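Local coordinates for protein terminal uridylyltransferase 1 (Trypanosoma brucei, PDB 5HZD) that adds uridines to the 3' ends of guide RNAs, ribosomal RNAs and some mRNAs, using UTP, in trypanosome mitochondrial RNA editing, at residues V194-I199 and D274-E279; I199-N204 and T267-A272; K67-V72 and A314-D319; C309-A314 and T376-P381. All coordinates share one frame; numbering follows the deposited sequence.

Overall arrangement
Starting near the N terminus, K67-V72 on helix 59-76 waits for A314-D319 on helix 310-324; this pairing, contact 3, closes the longest loop of the four. Within that span the chain lays down strand 198-203 and returns to it twice: first through strand 267-271 in contact 2, then through the loop beyond in contact 1, which encloses contact 2. The two share I199, touch each other, and tie together the sheet inserted between palm strands 174-177 and 285-288. Contact 4 opens at C309-A314, before contact 3 has closed, and ends at T376-P381, so these two cross. They share A314 and secure helix 310-324, their centres about 35 Å and 34 Å from that of contact 1.

Contact 1 (V194-I199 and D274-E279); sequences VVARSI and DECRPE
A196 lies against C276 and P278, and no direct hydrogen bond joins V194-I199 to D274-E279. A196 CA makes a CA-H...O contact of 3.5 Å with the O of C276, 149° at the hydrogen. A196 CB lies 4.0 Å from the O of R277. P278 packs through its ring, with CD 3.3 Å from the O of A196. The polar link is a single water, which donates to the O of V195 (2.7 Å) and the O of C276 (2.8 Å), giving the two carbonyls a shared donor. Alongside, V195 CG1 reaches C276 CB at 4.3 Å; the sulfur has two conformers, so its place against A196 is doubtful. Behind this shell, S198 helps hold the turn that presents A196: S198 N bonds to the O of V195, while S198 OG donates to the O of V194 at 2.7 Å from above the carbonyl plane and has a further hydrogen bond with T243 OG1. On the other segment, R277 NE is bound to the O of H273. The contact joins the start of the antiparallel sheet to the loop leading back to palm strand 285-288, consistent with a middle domain inserted into the catalytic domain, as in related editing TUTases.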
loop_
_atom_site.group_PDB
_atom_site.type_symbol
_atom_site.label_atom_id
_atom_site.label_comp_id
_atom_site.label_asym_id
_atom_site.label_seq_id
_atom_site.Cartn_x
_atom_site.Cartn_y
_atom_site.Cartn_z
ATOM N N VAL A 194 -26.817 6.602 -15.272
ATOM C CA VAL A 194 -27.631 7.649 -14.675
ATOM C C VAL A 194 -27.997 7.380 -13.201
ATOM O O VAL A 194 -27.994 8.293 -12.381
ATOM C CB VAL A 194 -28.882 7.898 -15.542
ATOM C CG1 VAL A 194 -29.654 6.604 -15.743
ATOM C CG2 VAL A 194 -29.767 8.968 -14.934
ATOM N N VAL A 195 -28.312 6.136 -12.874
ATOM C CA VAL A 195 -28.725 5.773 -11.515
ATOM C C VAL A 195 -27.608 6.027 -10.494
ATOM O O VAL A 195 -27.850 6.501 -9.380
ATOM C CB VAL A 195 -29.131 4.284 -11.475
ATOM C CG1 VAL A 195 -29.488 3.865 -10.091
ATOM C CG2 VAL A 195 -30.304 4.038 -12.416
ATOM N N ALA A 196 -26.381 5.711 -10.883
ATOM C CA ALA A 196 -25.239 5.909 -9.996
ATOM C C ALA A 196 -24.947 7.386 -9.712
ATOM O O ALA A 196 -24.345 7.720 -8.685
ATOM C CB ALA A 196 -24.014 5.231 -10.573
ATOM N N ARG A 197 -25.361 8.278 -10.609
ATOM C CA ARG A 197 -25.170 9.702 -10.358
ATOM C C ARG A 197 -26.468 10.384 -9.964
ATOM O O ARG A 197 -26.596 11.602 -10.084
ATOM C CB ARG A 197 -24.494 10.420 -11.535
ATOM C CG ARG A 197 -25.140 10.195 -12.886
ATOM C CD ARG A 197 -24.185 10.630 -14.002
ATOM N NE ARG A 197 -24.696 10.245 -15.314
ATOM C CZ ARG A 197 -25.561 10.967 -16.018
ATOM N NH1 ARG A 197 -26.010 12.120 -15.541
ATOM N NH2 ARG A 197 -25.974 10.542 -17.203
ATOM N N SER A 198 -27.401 9.597 -9.444
ATOM C CA SER A 198 -28.649 10.140 -8.903
ATOM C C SER A 198 -28.762 9.932 -7.401
ATOM O O SER A 198 -28.265 8.940 -6.856
ATOM C CB SER A 198 -29.851 9.490 -9.568
ATOM O OG SER A 198 -29.788 9.686 -10.983
ATOM N N ILE A 199 -29.434 10.866 -6.741
ATOM C CA ILE A 199 -29.631 10.795 -5.291
ATOM C C ILE A 199 -31.083 11.102 -4.954
ATOM O O ILE A 199 -31.843 11.596 -5.789
ATOM C CB ILE A 199 -28.727 11.803 -4.544
ATOM C CG1 ILE A 199 -29.041 13.225 -5.012
ATOM C CG2 ILE A 199 -27.241 11.466 -4.757
ATOM C CD1 ILE A 199 -28.170 14.289 -4.369
ATOM N N ASP A 274 -29.340 1.178 -4.084
ATOM C CA ASP A 274 -28.599 0.548 -2.990
ATOM C C ASP A 274 -27.278 -0.094 -3.386
ATOM O O ASP A 274 -26.403 -0.253 -2.537
ATOM C CB ASP A 274 -29.467 -0.488 -2.269
ATOM C CG ASP A 274 -30.513 0.146 -1.377
ATOM O OD1 ASP A 274 -30.357 1.337 -1.026
ATOM O OD2 ASP A 274 -31.488 -0.546 -1.016
ATOM N N GLU A 275 -27.131 -0.477 -4.652
ATOM C CA GLU A 275 -25.888 -1.112 -5.105
ATOM C C GLU A 275 -25.150 -0.316 -6.182
ATOM O O GLU A 275 -23.916 -0.247 -6.178
ATOM C CB GLU A 275 -26.147 -2.535 -5.615
ATOM C CG GLU A 275 -26.564 -3.523 -4.537
ATOM C CD GLU A 275 -26.284 -4.965 -4.928
ATOM O OE1 GLU A 275 -25.848 -5.206 -6.078
ATOM O OE2 GLU A 275 -26.497 -5.860 -4.081
ATOM N N CYS A 276 -25.908 0.278 -7.099
ATOM C CA CYS A 276 -25.338 1.070 -8.181
ATOM C C CYS A 276 -25.073 2.506 -7.715
ATOM O O CYS A 276 -25.973 3.350 -7.728
ATOM C CB CYS A 276 -26.299 1.076 -9.363
ATOM S SG CYS A 276 -25.617 1.797 -10.846
ATOM N N ARG A 277 -23.830 2.779 -7.329
ATOM C CA ARG A 277 -23.511 3.998 -6.583
ATOM C C ARG A 277 -22.204 4.612 -7.064
ATOM O O ARG A 277 -21.443 3.974 -7.822
ATOM C CB ARG A 277 -23.404 3.623 -5.094
ATOM C CG ARG A 277 -24.749 3.234 -4.449
ATOM C CD ARG A 277 -24.582 2.815 -2.991
ATOM N NE ARG A 277 -25.820 3.064 -2.256
ATOM C CZ ARG A 277 -25.904 3.055 -0.927
ATOM N NH1 ARG A 277 -24.820 2.764 -0.207
ATOM N NH2 ARG A 277 -27.063 3.317 -0.326
ATOM N N PRO A 278 -21.917 5.845 -6.622
ATOM C CA PRO A 278 -20.616 6.467 -6.895
ATOM C C PRO A 278 -19.405 5.612 -6.451
ATOM O O PRO A 278 -19.515 4.786 -5.520
ATOM C CB PRO A 278 -20.671 7.753 -6.066
ATOM C CG PRO A 278 -22.151 8.104 -6.068
ATOM C CD PRO A 278 -22.851 6.779 -5.945
ATOM N N GLU A 279 -18.274 5.817 -7.120
ATOM C CA GLU A 279 -17.036 5.031 -6.910
ATOM C C GLU A 279 -16.646 4.787 -5.446
ATOM O O GLU A 279 -16.240 3.674 -5.069
ATOM C CB GLU A 279 -15.874 5.674 -7.687
ATOM C CG GLU A 279 -15.950 5.516 -9.227
ATOM C CD GLU A 279 -16.832 6.545 -9.939
ATOM O OE1 GLU A 279 -17.495 7.403 -9.289
ATOM O OE2 GLU A 279 -16.892 6.518 -11.187
HETATM O O HOH W 1 -27.458 5.534 -6.850
#

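Contact 2 (I199-N204 and T267-A272); sequences IRFILN and TKVQPA
The F201 ring carries V269 on one face: methyl CG2 sits 3.8 Å from the ring centroid, 15° off the normal, a CH-pi contact. T267 CB approaches the rim near the ring plane. The other flat group, the R200 guanidinium, uses its edge: NH2 donates to the O of A272 at 3.0 Å, with that oxygen lying in the guanidinium plane but the donor tilted from the carbonyl plane. Bends at chi2 (114°) and chi3 (49°) curl the arginine back to the neighbouring strand, so its end ties down the residue just past the strand.

Strands 199-203 and 267-271 run antiparallel. R200 with Q270 and I202 with K268 are the hydrogen-bonded pairs, the shortest bond being I202 N to K268 O at 2.8 Å, and on its other side strand 198-203 pairs with 239-244. Together with 228-233 they make the four-stranded sheet of the domain inserted between two palm strands, with 267-271 at its outer edge. On the face of F201, L203 and T267 point the same way, and L203 CG touches T267 CG2 at 3.7 Å. I199 CD1 reaches V269 CG2 at 4.1 Å, the two side chains crossing at a slant. Beyond them, F201 packs on L215 and V219 of helix 209-223, and V269 on A254 of helix 247-254.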
loop_
_atom_site.group_PDB
_atom_site.type_symbol
_atom_site.label_atom_id
_atom_site.label_comp_id
_atom_site.label_asym_id
_atom_site.label_seq_id
_atom_site.Cartn_x
_atom_site.Cartn_y
_atom_site.Cartn_z
ATOM N N ILE A 199 -29.434 10.866 -6.741
ATOM C CA ILE A 199 -29.631 10.795 -5.291
ATOM C C ILE A 199 -31.083 11.102 -4.954
ATOM O O ILE A 199 -31.843 11.596 -5.789
ATOM C CB ILE A 199 -28.727 11.803 -4.544
ATOM C CG1 ILE A 199 -29.041 13.225 -5.012
ATOM C CG2 ILE A 199 -27.241 11.466 -4.757
ATOM C CD1 ILE A 199 -28.170 14.289 -4.369
ATOM N N ARG A 200 -31.470 10.828 -3.717
ATOM C CA ARG A 200 -32.821 11.046 -3.277
ATOM C C ARG A 200 -32.796 11.736 -1.928
ATOM O O ARG A 200 -32.122 11.270 -1.014
ATOM C CB ARG A 200 -33.485 9.701 -3.071
ATOM C CG ARG A 200 -34.952 9.721 -3.290
ATOM C CD ARG A 200 -35.314 8.870 -4.502
ATOM N NE ARG A 200 -34.679 7.557 -4.452
ATOM C CZ ARG A 200 -35.008 6.594 -3.596
ATOM N NH1 ARG A 200 -35.966 6.790 -2.697
ATOM N NH2 ARG A 200 -34.370 5.432 -3.636
ATOM N N PHE A 201 -33.550 12.817 -1.800
ATOM C CA PHE A 201 -33.747 13.405 -0.489
ATOM C C PHE A 201 -35.107 12.974 0.050
ATOM O O PHE A 201 -36.124 13.242 -0.583
ATOM C CB PHE A 201 -33.718 14.923 -0.614
ATOM C CG PHE A 201 -32.394 15.472 -1.058
ATOM C CD1 PHE A 201 -32.077 15.564 -2.413
ATOM C CD2 PHE A 201 -31.472 15.935 -0.117
ATOM C CE1 PHE A 201 -30.848 16.071 -2.811
ATOM C CE2 PHE A 201 -30.253 16.458 -0.511
ATOM C CZ PHE A 201 -29.934 16.523 -1.862
ATOM N N ILE A 202 -35.153 12.341 1.231
ATOM C CA ILE A 202 -36.427 12.057 1.885
ATOM C C ILE A 202 -36.658 13.116 2.952
ATOM O O ILE A 202 -35.788 13.324 3.804
ATOM C CB ILE A 202 -36.413 10.676 2.576
ATOM C CG1 ILE A 202 -36.092 9.588 1.547
ATOM C CG2 ILE A 202 -37.714 10.410 3.295
ATOM C CD1 ILE A 202 -36.953 9.639 0.363
ATOM N N LEU A 203 -37.804 13.775 2.893
ATOM C CA LEU A 203 -38.126 14.829 3.851
ATOM C C LEU A 203 -39.032 14.298 4.937
ATOM O O LEU A 203 -39.822 13.374 4.702
ATOM C CB LEU A 203 -38.832 15.999 3.140
ATOM C CG LEU A 203 -37.957 16.897 2.256
ATOM C CD1 LEU A 203 -37.447 16.178 0.990
ATOM C CD2 LEU A 203 -38.748 18.146 1.895
ATOM N N ASN A 204 -38.973 14.907 6.121
ATOM C CA ASN A 204 -39.827 14.464 7.221
ATOM C C ASN A 204 -41.260 15.007 7.222
ATOM O O ASN A 204 -42.036 14.775 8.153
ATOM C CB ASN A 204 -39.123 14.709 8.573
ATOM C CG ASN A 204 -39.015 16.173 8.893
ATOM O OD1 ASN A 204 -39.227 17.016 8.019
ATOM N ND2 ASN A 204 -38.687 16.494 10.136
ATOM N N THR A 267 -34.254 16.967 5.973
ATOM C CA THR A 267 -33.980 15.996 4.910
ATOM C C THR A 267 -32.968 14.951 5.316
ATOM O O THR A 267 -32.112 15.185 6.179
ATOM C CB THR A 267 -33.427 16.663 3.625
ATOM O OG1 THR A 267 -32.170 17.306 3.902
ATOM C CG2 THR A 267 -34.387 17.682 3.072
ATOM N N LYS A 268 -33.063 13.780 4.693
ATOM C CA LYS A 268 -31.978 12.804 4.718
ATOM C C LYS A 268 -31.709 12.467 3.262
ATOM O O LYS A 268 -32.625 12.576 2.433
ATOM C CB LYS A 268 -32.422 11.544 5.442
ATOM C CG LYS A 268 -32.745 11.747 6.919
ATOM C CD LYS A 268 -33.170 10.420 7.560
ATOM C CE LYS A 268 -32.686 10.324 9.002
ATOM N NZ LYS A 268 -33.153 11.484 9.800
ATOM N N VAL A 269 -30.477 12.088 2.946
ATOM C CA VAL A 269 -30.109 11.878 1.537
ATOM C C VAL A 269 -29.259 10.630 1.385
ATOM O O VAL A 269 -28.439 10.297 2.254
ATOM C CB VAL A 269 -29.375 13.115 0.971
ATOM C CG1 VAL A 269 -28.043 13.302 1.688
ATOM C CG2 VAL A 269 -29.125 12.980 -0.550
ATOM N N GLN A 270 -29.456 9.917 0.282
ATOM C CA GLN A 270 -28.546 8.827 -0.044
ATOM C C GLN A 270 -28.613 8.570 -1.540
ATOM O O GLN A 270 -29.446 9.151 -2.221
ATOM C CB GLN A 270 -28.901 7.578 0.753
ATOM C CG GLN A 270 -30.243 6.978 0.470
ATOM C CD GLN A 270 -30.500 5.812 1.408
ATOM O OE1 GLN A 270 -30.209 5.903 2.604
ATOM N NE2 GLN A 270 -31.011 4.704 0.871
ATOM N N PRO A 271 -27.706 7.736 -2.074
ATOM C CA PRO A 271 -27.829 7.454 -3.513
ATOM C C PRO A 271 -29.182 6.836 -3.852
ATOM O O PRO A 271 -29.779 6.158 -3.007
ATOM C CB PRO A 271 -26.718 6.436 -3.755
ATOM C CG PRO A 271 -25.665 6.788 -2.689
ATOM C CD PRO A 271 -26.480 7.148 -1.488
ATOM N N ALA A 272 -29.663 7.074 -5.075
ATOM C CA ALA A 272 -30.973 6.584 -5.491
ATOM C C ALA A 272 -31.055 5.055 -5.534
ATOM O O ALA A 272 -32.141 4.493 -5.469
ATOM C CB ALA A 272 -31.362 7.185 -6.845
#

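Contact 3 (K67-V72 and A314-D319); sequences KKIFHV and AIVLKD
I69 and V316 mark the point where two helix segments cross almost perpendicularly. The axes of K67-V72 and A314-D319 pass 9.3 Å apart at 84°, and the closest pair of CA atoms, I69 to V316, stands 6.4 Å apart. No hydrogen bond crosses between them; the join is made of branched aliphatic side chains. V316 drives it: with CG1 anti to the backbone N (chi1 168°), CG2 is left anti to the carbonyl carbon and set against I69, touching its CG2 at 3.8 Å. The two side chains meet at about a right angle, and the same V316 methyl also lies 4.1 Å from V72 CB, so one branch fits between residues of successive turns.

Helix 59-76 packs on helix 310-324, whose K318 binds UTP, and on helix 385-409, where L399 touches I69. It is thus built into the helical part of the enzyme beside the nucleotide site, consistent with the two-domain layout of TUTases.

V72 works from the next turn. Its CG1 slides past I315 in the opposing direction, 4.0 Å from CG2 of I315, and also comes 3.9 Å from OD2 of D319, a carboxylate oxygen against a methyl. D319 is exposed, whereas I69, I315 and V316 are buried. I315 continues inward to M115 and M378, while F70, turned from this interface, lies on C309 and P312.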
loop_
_atom_site.group_PDB
_atom_site.type_symbol
_atom_site.label_atom_id
_atom_site.label_comp_id
_atom_site.label_asym_id
_atom_site.label_seq_id
_atom_site.Cartn_x
_atom_site.Cartn_y
_atom_site.Cartn_z
ATOM N N LYS A 67 9.033 -13.814 -18.524
ATOM C CA LYS A 67 7.740 -13.688 -19.185
ATOM C C LYS A 67 6.608 -13.836 -18.175
ATOM O O LYS A 67 5.614 -13.099 -18.218
ATOM C CB LYS A 67 7.631 -14.728 -20.298
ATOM C CG LYS A 67 6.307 -14.739 -21.048
ATOM C CD LYS A 67 6.390 -15.581 -22.338
ATOM C CE LYS A 67 4.982 -15.685 -22.967
ATOM N NZ LYS A 67 4.958 -16.549 -24.202
ATOM N N LYS A 68 6.741 -14.802 -17.273
ATOM C CA LYS A 68 5.738 -14.980 -16.210
ATOM C C LYS A 68 5.635 -13.794 -15.280
ATOM O O LYS A 68 4.530 -13.410 -14.871
ATOM C CB LYS A 68 6.039 -16.250 -15.401
ATOM C CG LYS A 68 5.852 -17.529 -16.173
ATOM C CD LYS A 68 6.254 -18.713 -15.286
ATOM C CE LYS A 68 6.659 -19.908 -16.118
ATOM N NZ LYS A 68 5.672 -20.170 -17.190
ATOM N N ILE A 69 6.784 -13.204 -14.940
ATOM C CA ILE A 69 6.843 -11.997 -14.118
ATOM C C ILE A 69 6.060 -10.860 -14.758
ATOM O O ILE A 69 5.237 -10.212 -14.094
ATOM C CB ILE A 69 8.314 -11.576 -13.894
ATOM C CG1 ILE A 69 8.986 -12.586 -12.967
ATOM C CG2 ILE A 69 8.394 -10.183 -13.268
ATOM C CD1 ILE A 69 10.524 -12.574 -13.015
ATOM N N PHE A 70 6.260 -10.647 -16.060
ATOM C CA PHE A 70 5.523 -9.580 -16.723
ATOM C C PHE A 70 4.031 -9.899 -16.831
ATOM O O PHE A 70 3.205 -8.978 -16.803
ATOM C CB PHE A 70 6.121 -9.231 -18.102
ATOM C CG PHE A 70 7.135 -8.125 -18.041
ATOM C CD1 PHE A 70 8.471 -8.418 -17.821
ATOM C CD2 PHE A 70 6.739 -6.801 -18.152
ATOM C CE1 PHE A 70 9.416 -7.404 -17.729
ATOM C CE2 PHE A 70 7.671 -5.776 -18.054
ATOM C CZ PHE A 70 9.004 -6.076 -17.860
ATOM N N HIS A 71 3.667 -11.176 -16.908
ATOM C CA HIS A 71 2.249 -11.535 -16.972
ATOM C C HIS A 71 1.560 -11.226 -15.644
ATOM O O HIS A 71 0.463 -10.657 -15.626
ATOM C CB HIS A 71 2.062 -13.018 -17.348
ATOM C CG HIS A 71 0.625 -13.415 -17.488
ATOM N ND1 HIS A 71 -0.046 -13.345 -18.687
ATOM C CD2 HIS A 71 -0.273 -13.851 -16.574
ATOM C CE1 HIS A 71 -1.297 -13.736 -18.510
ATOM N NE2 HIS A 71 -1.462 -14.041 -17.237
ATOM N N VAL A 72 2.193 -11.602 -14.539
ATOM C CA VAL A 72 1.669 -11.276 -13.212
ATOM C C VAL A 72 1.540 -9.761 -13.060
ATOM O O VAL A 72 0.511 -9.256 -12.587
ATOM C CB VAL A 72 2.556 -11.835 -12.087
ATOM C CG1 VAL A 72 2.070 -11.319 -10.734
ATOM C CG2 VAL A 72 2.527 -13.352 -12.109
ATOM N N ALA A 314 8.844 -6.111 -8.206
ATOM C CA ALA A 314 8.313 -5.757 -6.905
ATOM C C ALA A 314 6.975 -6.444 -6.687
ATOM O O ALA A 314 6.687 -6.917 -5.574
ATOM C CB ALA A 314 8.138 -4.253 -6.812
ATOM N N ILE A 315 6.164 -6.520 -7.734
ATOM C CA ILE A 315 4.852 -7.191 -7.629
ATOM C C ILE A 315 4.986 -8.678 -7.353
ATOM O O ILE A 315 4.339 -9.234 -6.434
ATOM C CB ILE A 315 4.044 -6.909 -8.898
ATOM C CG1 ILE A 315 3.674 -5.417 -8.916
ATOM C CG2 ILE A 315 2.777 -7.774 -8.962
ATOM C CD1 ILE A 315 3.148 -4.978 -10.300
ATOM N N VAL A 316 5.881 -9.331 -8.087
ATOM C CA VAL A 316 6.093 -10.763 -7.889
ATOM C C VAL A 316 6.688 -11.042 -6.518
ATOM O O VAL A 316 6.299 -12.006 -5.855
ATOM C CB VAL A 316 6.994 -11.350 -9.012
ATOM C CG1 VAL A 316 7.469 -12.760 -8.669
ATOM C CG2 VAL A 316 6.227 -11.349 -10.321
ATOM N N LEU A 317 7.602 -10.189 -6.058
ATOM C CA LEU A 317 8.161 -10.370 -4.717
ATOM C C LEU A 317 7.140 -10.134 -3.609
ATOM O O LEU A 317 7.201 -10.783 -2.574
ATOM C CB LEU A 317 9.372 -9.465 -4.504
ATOM C CG LEU A 317 10.578 -9.992 -5.301
ATOM C CD1 LEU A 317 11.726 -8.983 -5.228
ATOM C CD2 LEU A 317 11.076 -11.386 -4.813
ATOM N N LYS A 318 6.210 -9.202 -3.795
ATOM C CA LYS A 318 5.181 -9.026 -2.763
ATOM C C LYS A 318 4.383 -10.309 -2.637
ATOM O O LYS A 318 4.158 -10.786 -1.515
ATOM C CB LYS A 318 4.221 -7.914 -3.152
ATOM C CG LYS A 318 3.066 -7.693 -2.122
ATOM C CD LYS A 318 2.163 -6.599 -2.676
ATOM C CE LYS A 318 1.459 -5.821 -1.581
ATOM N NZ LYS A 318 0.713 -6.748 -0.707
ATOM N N ASP A 319 3.952 -10.873 -3.772
ATOM C CA ASP A 319 3.146 -12.081 -3.730
ATOM C C ASP A 319 3.960 -13.248 -3.160
ATOM O O ASP A 319 3.463 -13.998 -2.327
ATOM C CB ASP A 319 2.607 -12.440 -5.132
ATOM C CG ASP A 319 1.595 -11.431 -5.649
ATOM O OD1 ASP A 319 1.100 -10.613 -4.834
ATOM O OD2 ASP A 319 1.300 -11.483 -6.873
#

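Contact 4 (C309-A314 and T376-P381); sequences CARPGA and TPMIDP
R311 reaches from the first turn of helix 310-324 to two consecutive carbonyls of T376-P381, each gripped by a different nitrogen. NH1 donates to the O of T376 at 2.9 Å, with an angle of 160° at the hydrogen, and NH2 donates to the O of P377, also at 2.9 Å. Both oxygens lie near the guanidinium plane, but each donor approaches from well above its carbonyl plane rather than along a lone pair. NH1 has another partner in M115 O, so three backbone oxygens help fix the rotation of the buried charged group. A bend at chi3 (-69°) swings its end across to the loop.

M378 lies over the flat group: its sulfur SD stands 4.1 Å above the centre of the guanidinium plane. A bend at chi2 (58°) brings M378 SD within 3.7 Å of R311 CB, and a second at chi3 lays CE over the same group. P312 packs beside it, the two side chains sliding past each other, with CG 3.9 Å from M378 SD. T376 CG2 also lies 3.9 Å from R311 NH2.

The loop is fixed from behind as well: M378 N bonds to D77, and the T376 backbone to G116. P312 and M378 also pack on A73 of helix 59-76. A buried arginine thus joins the start of a helix that bears UTP-binding K318 to the segment after helix 111-114, whose S111 probably binds UTP, and to the loop before helix 385-409: a structural junction near the UTP site of this TUTase.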
loop_
_atom_site.group_PDB
_atom_site.type_symbol
_atom_site.label_atom_id
_atom_site.label_comp_id
_atom_site.label_asym_id
_atom_site.label_seq_id
_atom_site.Cartn_x
_atom_site.Cartn_y
_atom_site.Cartn_z
ATOM N N CYS A 309 11.900 -3.122 -15.451
ATOM C CA CYS A 309 11.586 -4.370 -14.765
ATOM C C CYS A 309 11.405 -4.193 -13.262
ATOM O O CYS A 309 11.125 -5.171 -12.516
ATOM C CB CYS A 309 12.680 -5.408 -15.034
ATOM S SG CYS A 309 12.806 -5.751 -16.765
ATOM N N ALA A 310 11.502 -2.959 -12.767
ATOM C CA ALA A 310 11.457 -2.789 -11.319
ATOM C C ALA A 310 10.066 -2.977 -10.717
ATOM O O ALA A 310 9.908 -3.644 -9.682
ATOM C CB ALA A 310 12.061 -1.416 -10.901
ATOM N N ARG A 311 9.024 -2.439 -11.354
ATOM C CA ARG A 311 7.690 -2.722 -10.804
ATOM C C ARG A 311 7.274 -4.195 -10.944
ATOM O O ARG A 311 6.755 -4.770 -9.981
ATOM C CB ARG A 311 6.627 -1.805 -11.406
ATOM C CG ARG A 311 6.764 -0.342 -10.974
ATOM C CD ARG A 311 5.762 0.494 -11.767
ATOM N NE ARG A 311 6.137 0.551 -13.168
ATOM C CZ ARG A 311 5.312 0.946 -14.129
ATOM N NH1 ARG A 311 4.059 1.283 -13.833
ATOM N NH2 ARG A 311 5.745 0.972 -15.383
ATOM N N PRO A 312 7.486 -4.813 -12.123
ATOM C CA PRO A 312 7.100 -6.229 -12.216
ATOM C C PRO A 312 7.793 -7.093 -11.162
ATOM O O PRO A 312 7.161 -7.954 -10.518
ATOM C CB PRO A 312 7.518 -6.605 -13.650
ATOM C CG PRO A 312 7.278 -5.318 -14.405
ATOM C CD PRO A 312 7.862 -4.271 -13.448
ATOM N N GLY A 313 9.075 -6.850 -10.909
ATOM C CA GLY A 313 9.737 -7.632 -9.882
ATOM C C GLY A 313 9.178 -7.369 -8.494
ATOM O O GLY A 313 9.082 -8.289 -7.698
ATOM N N ALA A 314 8.844 -6.111 -8.206
ATOM C CA ALA A 314 8.313 -5.757 -6.905
ATOM C C ALA A 314 6.975 -6.444 -6.687
ATOM O O ALA A 314 6.687 -6.917 -5.574
ATOM C CB ALA A 314 8.138 -4.253 -6.812
ATOM N N THR A 376 1.062 5.174 -15.135
ATOM C CA THR A 376 2.124 4.768 -16.053
ATOM C C THR A 376 1.912 3.287 -16.374
ATOM O O THR A 376 1.921 2.457 -15.449
ATOM C CB THR A 376 3.513 4.889 -15.373
ATOM O OG1 THR A 376 3.716 6.243 -14.923
ATOM C CG2 THR A 376 4.600 4.520 -16.362
ATOM N N PRO A 377 1.730 2.942 -17.657
ATOM C CA PRO A 377 1.514 1.534 -18.029
ATOM C C PRO A 377 2.668 0.657 -17.561
ATOM O O PRO A 377 3.809 1.111 -17.574
ATOM C CB PRO A 377 1.543 1.539 -19.564
ATOM C CG PRO A 377 1.406 2.961 -19.979
ATOM C CD PRO A 377 1.755 3.848 -18.809
ATOM N N MET A 378 2.351 -0.571 -17.154
ATOM C CA MET A 378 3.358 -1.541 -16.736
ATOM C C MET A 378 4.398 -1.848 -17.811
ATOM O O MET A 378 5.578 -2.079 -17.487
ATOM C CB MET A 378 2.650 -2.825 -16.263
ATOM C CG MET A 378 3.513 -3.766 -15.432
ATOM S SD MET A 378 4.199 -3.024 -13.946
ATOM C CE MET A 378 2.741 -2.513 -13.058
ATOM N N ILE A 379 3.969 -1.861 -19.080
ATOM C CA ILE A 379 4.889 -2.087 -20.183
ATOM C C ILE A 379 4.548 -1.099 -21.298
ATOM O O ILE A 379 3.377 -0.768 -21.524
ATOM C CB ILE A 379 4.837 -3.548 -20.672
ATOM C CG1 ILE A 379 5.929 -3.806 -21.711
ATOM C CG2 ILE A 379 3.468 -3.881 -21.233
ATOM C CD1 ILE A 379 6.188 -5.318 -21.958
ATOM N N ASP A 380 5.590 -0.587 -21.956
ATOM C CA ASP A 380 5.410 0.368 -23.047
ATOM C C ASP A 380 4.657 -0.333 -24.179
ATOM O O ASP A 380 5.133 -1.312 -24.737
ATOM C CB ASP A 380 6.805 0.785 -23.515
ATOM C CG ASP A 380 6.792 1.822 -24.627
ATOM O OD1 ASP A 380 5.711 2.183 -25.133
ATOM O OD2 ASP A 380 7.907 2.258 -25.002
ATOM N N PRO A 381 3.468 0.176 -24.523
ATOM C CA PRO A 381 2.597 -0.422 -25.540
ATOM C C PRO A 381 3.202 -0.372 -26.936
ATOM O O PRO A 381 2.704 -1.046 -27.837
ATOM C CB PRO A 381 1.357 0.473 -25.494
ATOM C CG PRO A 381 1.859 1.772 -24.988
ATOM C CD PRO A 381 2.868 1.387 -23.945
#